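Local coordinates for protein particle-associated glycoside hydrolase (Acinetobacter phage Fri1, PDB 6C72) that probably depolymerises the capsular polysaccharide of Acinetobacter baumannii as a trimeric phage tailspike, opening the way for virus entry, at residues C116-A121 against M140-V145; Y136-A141 against D185-Y190; K38-S43 against G52-W57. One frame throughout, in Å; residues are numbered along the deposited sequence.

In the fold
All three contacts lie toward the same end of the elongated chain. Contacts 1 and 2 are buried and share M140 and A141; they pack together where the carbonyl O of V145 nears the Y190 hydroxyl. Contact 1 sets helix 110-122 on the corner after strand 133-140, by valine and alanine packing with one salt bridge. Contact 2 joins that strand to strand 188-192 through a parallel bridge, a tyrosine and a second salt bridge. In both, the lysine also reaches the second subunit. Contact 3 is only partly buried and stands apart, about 22 Å from contact 1 between centres. It is an antiparallel pair in a separate N-terminal sheet, held mainly by backbone bonds.

Contact 1: C116-A121 against M140-V145; sequences CVDYMA and MAKSNV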
loop_
_atom_site.group_PDB
_atom_site.type_symbol
_atom_site.label_atom_id
_atom_site.label_comp_id
_atom_site.label_asym_id
_atom_site.label_seq_id
_atom_site.Cartn_x
_atom_site.Cartn_y
_atom_site.Cartn_z
ATOM N N CYS A 116 -32.234 10.739 -21.486
ATOM C CA CYS A 116 -31.562 9.451 -21.584
ATOM C C CYS A 116 -31.058 8.990 -20.218
ATOM O O CYS A 116 -31.273 7.839 -19.820
ATOM C CB CYS A 116 -30.411 9.538 -22.594
ATOM S SG CYS A 116 -30.955 9.893 -24.301
ATOM N N VAL A 117 -30.394 9.878 -19.479
ATOM C CA VAL A 117 -29.877 9.496 -18.167
ATOM C C VAL A 117 -31.028 9.133 -17.237
ATOM O O VAL A 117 -30.972 8.123 -16.522
ATOM C CB VAL A 117 -29.007 10.626 -17.580
ATOM C CG1 VAL A 117 -28.545 10.281 -16.183
ATOM C CG2 VAL A 117 -27.842 10.927 -18.494
ATOM N N ASP A 118 -32.094 9.948 -17.247
ATOM C CA ASP A 118 -33.253 9.701 -16.395
ATOM C C ASP A 118 -33.941 8.387 -16.729
ATOM O O ASP A 118 -34.372 7.662 -15.827
ATOM C CB ASP A 118 -34.258 10.844 -16.509
ATOM C CG ASP A 118 -33.794 12.105 -15.812
ATOM O OD1 ASP A 118 -32.675 12.107 -15.250
ATOM O OD2 ASP A 118 -34.580 13.080 -15.782
ATOM N N TYR A 119 -34.075 8.069 -18.017
ATOM C CA TYR A 119 -34.790 6.851 -18.384
ATOM C C TYR A 119 -33.983 5.602 -18.036
ATOM O O TYR A 119 -34.549 4.606 -17.563
ATOM C CB TYR A 119 -35.154 6.871 -19.867
ATOM C CG TYR A 119 -35.871 5.619 -20.301
ATOM C CD1 TYR A 119 -37.153 5.339 -19.850
ATOM C CD2 TYR A 119 -35.254 4.702 -21.137
ATOM C CE1 TYR A 119 -37.815 4.191 -20.231
ATOM C CE2 TYR A 119 -35.911 3.548 -21.533
ATOM C CZ TYR A 119 -37.195 3.303 -21.079
ATOM O OH TYR A 119 -37.846 2.156 -21.460
ATOM N N MET A 120 -32.659 5.633 -18.266
ATOM C CA MET A 120 -31.815 4.509 -17.863
ATOM C C MET A 120 -31.845 4.320 -16.353
ATOM O O MET A 120 -31.930 3.189 -15.862
ATOM C CB MET A 120 -30.377 4.724 -18.336
ATOM C CG MET A 120 -30.161 4.468 -19.814
ATOM S SD MET A 120 -30.640 2.817 -20.356
ATOM C CE MET A 120 -29.345 1.815 -19.654
ATOM N N ALA A 121 -31.801 5.418 -15.598
ATOM C CA ALA A 121 -31.944 5.319 -14.151
ATOM C C ALA A 121 -33.314 4.775 -13.740
ATOM O O ALA A 121 -33.454 4.249 -12.634
ATOM C CB ALA A 121 -31.702 6.683 -13.503
ATOM N N MET A 140 -27.466 15.995 -15.354
ATOM C CA MET A 140 -27.466 15.633 -13.953
ATOM C C MET A 140 -27.302 14.119 -13.893
ATOM O O MET A 140 -28.099 13.387 -14.494
ATOM C CB MET A 140 -28.766 16.101 -13.301
ATOM C CG MET A 140 -28.844 15.982 -11.813
ATOM S SD MET A 140 -30.354 16.755 -11.148
ATOM C CE MET A 140 -30.294 18.347 -11.972
ATOM N N ALA A 141 -26.226 13.657 -13.252
ATOM C CA ALA A 141 -26.004 12.225 -13.109
ATOM C C ALA A 141 -27.100 11.595 -12.250
ATOM O O ALA A 141 -27.670 12.228 -11.349
ATOM C CB ALA A 141 -24.628 11.953 -12.491
ATOM N N LYS A 142 -27.406 10.338 -12.549
ATOM C CA LYS A 142 -28.366 9.558 -11.789
ATOM C C LYS A 142 -27.720 8.229 -11.419
ATOM O O LYS A 142 -26.806 7.758 -12.094
ATOM C CB LYS A 142 -29.659 9.351 -12.593
ATOM C CG LYS A 142 -30.353 10.655 -12.997
ATOM C CD LYS A 142 -30.600 11.547 -11.781
ATOM C CE LYS A 142 -30.915 12.995 -12.159
ATOM N NZ LYS A 142 -32.316 13.161 -12.662
ATOM N N SER A 143 -28.226 7.600 -10.364
ATOM C CA SER A 143 -27.514 6.473 -9.768
ATOM C C SER A 143 -27.342 5.316 -10.755
ATOM O O SER A 143 -28.249 4.981 -11.525
ATOM C CB SER A 143 -28.227 5.995 -8.503
ATOM O OG SER A 143 -28.152 6.985 -7.491
ATOM N N ASN A 144 -26.138 4.736 -10.750
ATOM C CA ASN A 144 -25.824 3.541 -11.523
ATOM C C ASN A 144 -25.980 3.774 -13.028
ATOM O O ASN A 144 -26.287 2.851 -13.786
ATOM C CB ASN A 144 -26.664 2.350 -11.051
ATOM C CG ASN A 144 -26.516 2.092 -9.555
ATOM O OD1 ASN A 144 -27.506 2.041 -8.814
ATOM N ND2 ASN A 144 -25.280 1.941 -9.100
ATOM N N VAL A 145 -25.797 5.014 -13.472
ATOM C CA VAL A 145 -25.769 5.349 -14.889
ATOM C C VAL A 145 -24.406 5.941 -15.213
ATOM O O VAL A 145 -23.920 6.816 -14.486
ATOM C CB VAL A 145 -26.890 6.329 -15.274
ATOM C CG1 VAL A 145 -26.698 6.811 -16.718
ATOM C CG2 VAL A 145 -28.261 5.672 -15.073
#
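V117 and A121 lie one turn apart on helix 110-122 and face the corner formed by residues 140-145. V117 sends its CG1 branch across, 3.6 Å from the M140 carbonyl O and 3.7 Å from K142 CG. That branch points away from the valine's own backbone N (chi1 176°) and crosses the lysine stem at about a right angle. A121 CB rests on K142 CB at 3.5 Å. V145 comes in from the other end of the corner. Its CG1 meets V117 CG1 at 4.0 Å, while its CG2 lies 3.6 Å from A121 N and also reaches M120 CB. The helix therefore presents V117 and A121 to both V145 and the stem of K142.

K142 does not stretch out from this packing. Its chain bends at chi2 and again at chi4 and runs alongside the helix to D118, whose carboxylate turns out to meet it. NZ and D118 OD1 form a salt bridge of 2.8 Å. The lysine approaches from above the carboxylate plane, 35° out of it. D118 OD1 also accepts from Q114 NE2, one turn earlier, so two donors hold this oxygen. K142 NZ has another partner in S156 OG of the second subunit, which ties the pair to the trimer interface.

The corner itself is a type II beta turn from K142 to V145, with N144 in the left-handed region. A helix packed on the first turns of a parallel beta-helix is consistent with an N-terminal cap of that fold.

Contact 2: Y136-A141 against D185-Y190; sequences YAKAMA and DGSQVY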
loop_
_atom_site.group_PDB
_atom_site.type_symbol
_atom_site.label_atom_id
_atom_site.label_comp_id
_atom_site.label_asym_id
_atom_site.label_seq_id
_atom_site.Cartn_x
_atom_site.Cartn_y
_atom_site.Cartn_z
ATOM N N TYR A 136 -23.476 20.096 -26.888
ATOM C CA TYR A 136 -23.760 21.100 -25.864
ATOM C C TYR A 136 -24.988 20.618 -25.110
ATOM O O TYR A 136 -26.117 20.759 -25.587
ATOM C CB TYR A 136 -23.985 22.477 -26.477
ATOM C CG TYR A 136 -22.768 23.074 -27.160
ATOM C CD1 TYR A 136 -21.880 23.887 -26.458
ATOM C CD2 TYR A 136 -22.521 22.848 -28.511
ATOM C CE1 TYR A 136 -20.780 24.451 -27.076
ATOM C CE2 TYR A 136 -21.416 23.402 -29.136
ATOM C CZ TYR A 136 -20.549 24.204 -28.415
ATOM O OH TYR A 136 -19.458 24.770 -29.037
ATOM N N ALA A 137 -24.766 20.053 -23.926
ATOM C CA ALA A 137 -25.850 19.459 -23.157
ATOM C C ALA A 137 -25.377 19.132 -21.752
ATOM O O ALA A 137 -24.583 18.204 -21.569
ATOM C CB ALA A 137 -26.361 18.186 -23.831
ATOM N N LYS A 138 -25.870 19.854 -20.752
ATOM C CA LYS A 138 -25.470 19.571 -19.385
ATOM C C LYS A 138 -26.379 18.494 -18.824
ATOM O O LYS A 138 -27.545 18.396 -19.196
ATOM C CB LYS A 138 -25.490 20.827 -18.509
ATOM C CG LYS A 138 -26.812 21.446 -18.265
ATOM C CD LYS A 138 -26.644 22.678 -17.385
ATOM C CE LYS A 138 -27.993 23.230 -16.943
ATOM N NZ LYS A 138 -27.840 24.256 -15.864
ATOM N N ALA A 139 -25.819 17.642 -17.986
ATOM C CA ALA A 139 -26.525 16.473 -17.495
ATOM C C ALA A 139 -26.377 16.375 -15.990
ATOM O O ALA A 139 -25.313 16.659 -15.426
ATOM C CB ALA A 139 -26.018 15.184 -18.148
ATOM N N MET A 140 -27.466 15.995 -15.354
ATOM C CA MET A 140 -27.466 15.633 -13.953
ATOM C C MET A 140 -27.302 14.119 -13.893
ATOM O O MET A 140 -28.099 13.387 -14.494
ATOM C CB MET A 140 -28.766 16.101 -13.301
ATOM C CG MET A 140 -28.844 15.982 -11.813
ATOM S SD MET A 140 -30.354 16.755 -11.148
ATOM C CE MET A 140 -30.294 18.347 -11.972
ATOM N N ALA A 141 -26.226 13.657 -13.252
ATOM C CA ALA A 141 -26.004 12.225 -13.109
ATOM C C ALA A 141 -27.100 11.595 -12.250
ATOM O O ALA A 141 -27.670 12.228 -11.349
ATOM C CB ALA A 141 -24.628 11.953 -12.491
ATOM N N ASP A 185 -24.627 26.107 -20.409
ATOM C CA ASP A 185 -24.501 27.391 -19.710
ATOM C C ASP A 185 -23.136 27.439 -19.014
ATOM O O ASP A 185 -22.220 26.683 -19.359
ATOM C CB ASP A 185 -25.679 27.594 -18.734
ATOM C CG ASP A 185 -25.731 26.543 -17.614
ATOM O OD1 ASP A 185 -24.702 25.900 -17.295
ATOM O OD2 ASP A 185 -26.827 26.345 -17.044
ATOM N N GLY A 186 -23.003 28.326 -18.022
ATOM C CA GLY A 186 -21.767 28.551 -17.306
ATOM C C GLY A 186 -21.579 27.762 -16.028
ATOM O O GLY A 186 -20.602 28.002 -15.312
ATOM N N SER A 187 -22.468 26.818 -15.721
ATOM C CA SER A 187 -22.418 26.114 -14.448
ATOM C C SER A 187 -21.473 24.920 -14.519
ATOM O O SER A 187 -20.284 25.055 -14.210
ATOM C CB SER A 187 -23.831 25.696 -14.017
ATOM O OG SER A 187 -24.514 25.020 -15.062
ATOM N N GLN A 188 -21.978 23.750 -14.906
ATOM C CA GLN A 188 -21.140 22.563 -15.024
ATOM C C GLN A 188 -21.634 21.711 -16.180
ATOM O O GLN A 188 -22.756 21.883 -16.663
ATOM C CB GLN A 188 -21.112 21.743 -13.724
ATOM C CG GLN A 188 -22.390 20.991 -13.399
ATOM C CD GLN A 188 -23.491 21.918 -12.905
ATOM O OE1 GLN A 188 -23.252 22.784 -12.060
ATOM N NE2 GLN A 188 -24.711 21.721 -13.407
ATOM N N VAL A 189 -20.778 20.789 -16.635
ATOM C CA VAL A 189 -21.206 19.858 -17.671
ATOM C C VAL A 189 -21.954 18.685 -17.053
ATOM O O VAL A 189 -23.083 18.367 -17.454
ATOM C CB VAL A 189 -20.007 19.358 -18.500
ATOM C CG1 VAL A 189 -20.485 18.416 -19.605
ATOM C CG2 VAL A 189 -19.209 20.510 -19.091
ATOM N N TYR A 190 -21.350 18.059 -16.041
ATOM C CA TYR A 190 -21.823 16.807 -15.456
ATOM C C TYR A 190 -21.900 16.970 -13.936
ATOM O O TYR A 190 -20.877 16.938 -13.246
ATOM C CB TYR A 190 -20.888 15.664 -15.839
ATOM C CG TYR A 190 -21.470 14.275 -15.694
ATOM C CD1 TYR A 190 -22.850 14.060 -15.741
ATOM C CD2 TYR A 190 -20.629 13.168 -15.495
ATOM C CE1 TYR A 190 -23.376 12.780 -15.626
ATOM C CE2 TYR A 190 -21.143 11.880 -15.363
ATOM C CZ TYR A 190 -22.513 11.692 -15.434
ATOM O OH TYR A 190 -23.022 10.418 -15.313
HETATM O O HOH W 1 -24.900 19.610 -15.168
#
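This contact joins successive coils of the parallel beta-helix that forms the body of the tailspike. Strand 133-140 runs beside strand 188-192, and A139 pairs with Y190 in a parallel bridge. A139 N gives a nearly straight bond of 2.9 Å to V189 O (167° at the hydrogen), almost in line with the carbonyl. A139 O takes a CA-H...O contact from Y190 and lies within hydrogen-bonding distance of a water, which accepts from Q188 NE2. The Q188 amide is further fixed by E160 and N164 of the second subunit.

The Y190 side chain runs alongside A139 and A141. Its CG points away from its backbone N (chi1 -161°), which lays the ring along the strand toward A141. The edge at CD1 faces A139 O, and CD1 is 4.1 Å from A139 CB. Further out, A141 CB sits obliquely to the ring, 3.5 Å from CE1. The phenol OH bonds to the carbonyl of G200, and W181 meets the ring.

The polar end lies at K138. Its side chain is extended beyond CG and crosses D185 at about a right angle. NZ meets D185 OD2 on the syn side at 2.6 Å, 20° out of the carboxylate plane. The other oxygen, OD1, accepts from S187 N at 2.9 Å, closing an Asx turn. This bond to S187 N restrains the carboxylate, consistent with OD2 being held toward the lysine. K138 NZ has a second acidic partner, E160 of the second subunit. Two carboxylates around one ammonium probably favour its charged state.

Parallel pairing from coil to coil, with a corner at V189 and Y190, is characteristic of the parallel beta-helix; here K138, D185 and E160 of the second subunit add a charged cluster where subunits meet.

Contact 3: K38-S43 against G52-W57; sequences KATTTS and GATYLW
Two antiparallel strands, 38-41 and 54-58, pair here in the small N-terminal sheet that precedes the beta-helix. They are neighbours in the sheet order, with strand 19-21 beyond one and strand 80-83 beyond the other. Their short axes lie 4.7 Å apart at 146°.

A39 and Y55 form the hydrogen-bonded pair. Y55 N reaches A39 O at 2.8 Å, and A39 N returns a bond of 3.1 Å to Y55 O. T41 N continues the pattern with A53 O at 3.0 Å.

In the same pair the return bond goes to the T41 side chain: OG1, not the T41 carbonyl, accepts from A53 N at 2.8 Å in a bent bond of 139°. OG1 sits between its backbone N and carbonyl carbon (chi1 55°). The T41 methyl CG2 then lies 3.7 Å from Y55 CE1, oblique to the ring. T41 OG1 itself is in the ring plane at the edge. A water in that plane lies close to T41 OG1 and donates to Y55 OH. L27 of helix 24-27 packs on A39, T41 and Y55, and W81 of strand 80-83 on A39 and Y55.

On the other face T40 OG1 and T54 OG1 are 3.7 Å apart. T40 also packs on K38 of the third subunit. Past the paired region a second water links T42 O to G52 N.

This is antiparallel pairing within a mixed sheet, one face of which is packed against a short helix.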
loop_
_atom_site.group_PDB
_atom_site.type_symbol
_atom_site.label_atom_id
_atom_site.label_comp_id
_atom_site.label_asym_id
_atom_site.label_seq_id
_atom_site.Cartn_x
_atom_site.Cartn_y
_atom_site.Cartn_z
ATOM N N LYS A 38 -43.118 -6.076 -33.342
ATOM C CA LYS A 38 -41.759 -5.578 -33.492
ATOM C C LYS A 38 -41.689 -4.506 -34.574
ATOM O O LYS A 38 -42.228 -4.682 -35.671
ATOM C CB LYS A 38 -40.832 -6.735 -33.865
ATOM C CG LYS A 38 -39.342 -6.425 -33.927
ATOM C CD LYS A 38 -38.559 -7.729 -34.063
ATOM C CE LYS A 38 -37.114 -7.498 -34.479
ATOM N NZ LYS A 38 -36.384 -8.789 -34.681
ATOM N N ALA A 39 -41.035 -3.390 -34.260
ATOM C CA ALA A 39 -40.717 -2.355 -35.236
ATOM C C ALA A 39 -39.263 -1.942 -35.072
ATOM O O ALA A 39 -38.750 -1.879 -33.950
ATOM C CB ALA A 39 -41.607 -1.126 -35.100
ATOM N N THR A 40 -38.602 -1.671 -36.194
ATOM C CA THR A 40 -37.195 -1.297 -36.208
ATOM C C THR A 40 -37.014 -0.075 -37.093
ATOM O O THR A 40 -37.382 -0.099 -38.271
ATOM C CB THR A 40 -36.325 -2.467 -36.677
ATOM O OG1 THR A 40 -36.300 -3.471 -35.654
ATOM C CG2 THR A 40 -34.899 -2.005 -36.972
ATOM N N THR A 41 -36.486 1.000 -36.517
ATOM C CA THR A 41 -36.173 2.214 -37.259
ATOM C C THR A 41 -34.771 2.133 -37.843
ATOM O O THR A 41 -33.850 1.610 -37.211
ATOM C CB THR A 41 -36.271 3.453 -36.368
ATOM O OG1 THR A 41 -35.434 3.280 -35.218
ATOM C CG2 THR A 41 -37.707 3.702 -35.938
ATOM N N THR A 42 -34.629 2.625 -39.073
ATOM C CA THR A 42 -33.317 2.724 -39.703
ATOM C C THR A 42 -32.453 3.773 -39.015
ATOM O O THR A 42 -31.272 3.537 -38.737
ATOM C CB THR A 42 -33.489 3.081 -41.182
ATOM O OG1 THR A 42 -34.131 2.004 -41.879
ATOM C CG2 THR A 42 -32.144 3.394 -41.813
ATOM N N SER A 43 -33.016 4.956 -38.785
ATOM C CA SER A 43 -32.371 6.030 -38.044
ATOM C C SER A 43 -33.407 6.705 -37.166
ATOM O O SER A 43 -34.602 6.414 -37.252
ATOM C CB SER A 43 -31.741 7.065 -38.974
ATOM O OG SER A 43 -31.022 6.437 -40.009
ATOM N N GLY A 52 -31.168 4.533 -34.826
ATOM C CA GLY A 52 -32.075 3.419 -35.019
ATOM C C GLY A 52 -32.275 2.628 -33.740
ATOM O O GLY A 52 -31.402 2.575 -32.872
ATOM N N ALA A 53 -33.452 2.015 -33.618
ATOM C CA ALA A 53 -33.812 1.320 -32.390
ATOM C C ALA A 53 -34.921 0.311 -32.675
ATOM O O ALA A 53 -35.410 0.181 -33.804
ATOM C CB ALA A 53 -34.219 2.315 -31.305
ATOM N N THR A 54 -35.291 -0.426 -31.629
ATOM C CA THR A 54 -36.332 -1.442 -31.675
ATOM C C THR A 54 -37.457 -1.051 -30.729
ATOM O O THR A 54 -37.209 -0.623 -29.598
ATOM C CB THR A 54 -35.772 -2.815 -31.302
ATOM O OG1 THR A 54 -34.792 -3.192 -32.272
ATOM C CG2 THR A 54 -36.866 -3.862 -31.278
ATOM N N TYR A 55 -38.691 -1.224 -31.190
ATOM C CA TYR A 55 -39.868 -0.788 -30.458
ATOM C C TYR A 55 -40.886 -1.914 -30.368
ATOM O O TYR A 55 -40.905 -2.832 -31.193
ATOM C CB TYR A 55 -40.502 0.437 -31.125
ATOM C CG TYR A 55 -39.564 1.619 -31.244
ATOM C CD1 TYR A 55 -38.641 1.701 -32.283
ATOM C CD2 TYR A 55 -39.612 2.663 -30.323
ATOM C CE1 TYR A 55 -37.779 2.781 -32.394
ATOM C CE2 TYR A 55 -38.765 3.753 -30.431
ATOM C CZ TYR A 55 -37.851 3.801 -31.468
ATOM O OH TYR A 55 -37.010 4.875 -31.577
ATOM N N LEU A 56 -41.732 -1.834 -29.342
ATOM C CA LEU A 56 -42.848 -2.752 -29.154
ATOM C C LEU A 56 -44.153 -1.963 -29.147
ATOM O O LEU A 56 -44.267 -0.926 -28.483
ATOM C CB LEU A 56 -42.709 -3.548 -27.850
ATOM C CG LEU A 56 -41.566 -4.562 -27.752
ATOM C CD1 LEU A 56 -41.661 -5.361 -26.453
ATOM C CD2 LEU A 56 -41.563 -5.485 -28.956
ATOM N N TRP A 57 -45.143 -2.467 -29.872
ATOM C CA TRP A 57 -46.398 -1.749 -30.044
ATOM C C TRP A 57 -47.289 -1.919 -28.819
ATOM O O TRP A 57 -47.509 -3.040 -28.355
ATOM C CB TRP A 57 -47.109 -2.250 -31.302
ATOM C CG TRP A 57 -48.469 -1.677 -31.524
ATOM C CD1 TRP A 57 -49.655 -2.350 -31.472
ATOM C CD2 TRP A 57 -48.791 -0.316 -31.836
ATOM N NE1 TRP A 57 -50.694 -1.491 -31.733
ATOM C CE2 TRP A 57 -50.192 -0.235 -31.956
ATOM C CE3 TRP A 57 -48.030 0.841 -32.024
ATOM C CZ2 TRP A 57 -50.853 0.961 -32.260
ATOM C CZ3 TRP A 57 -48.681 2.023 -32.323
ATOM C CH2 TRP A 57 -50.082 2.078 -32.438
HETATM O O HOH W 2 -35.293 5.256 -33.796
HETATM O O HOH W 3 -28.829 4.078 -36.887
#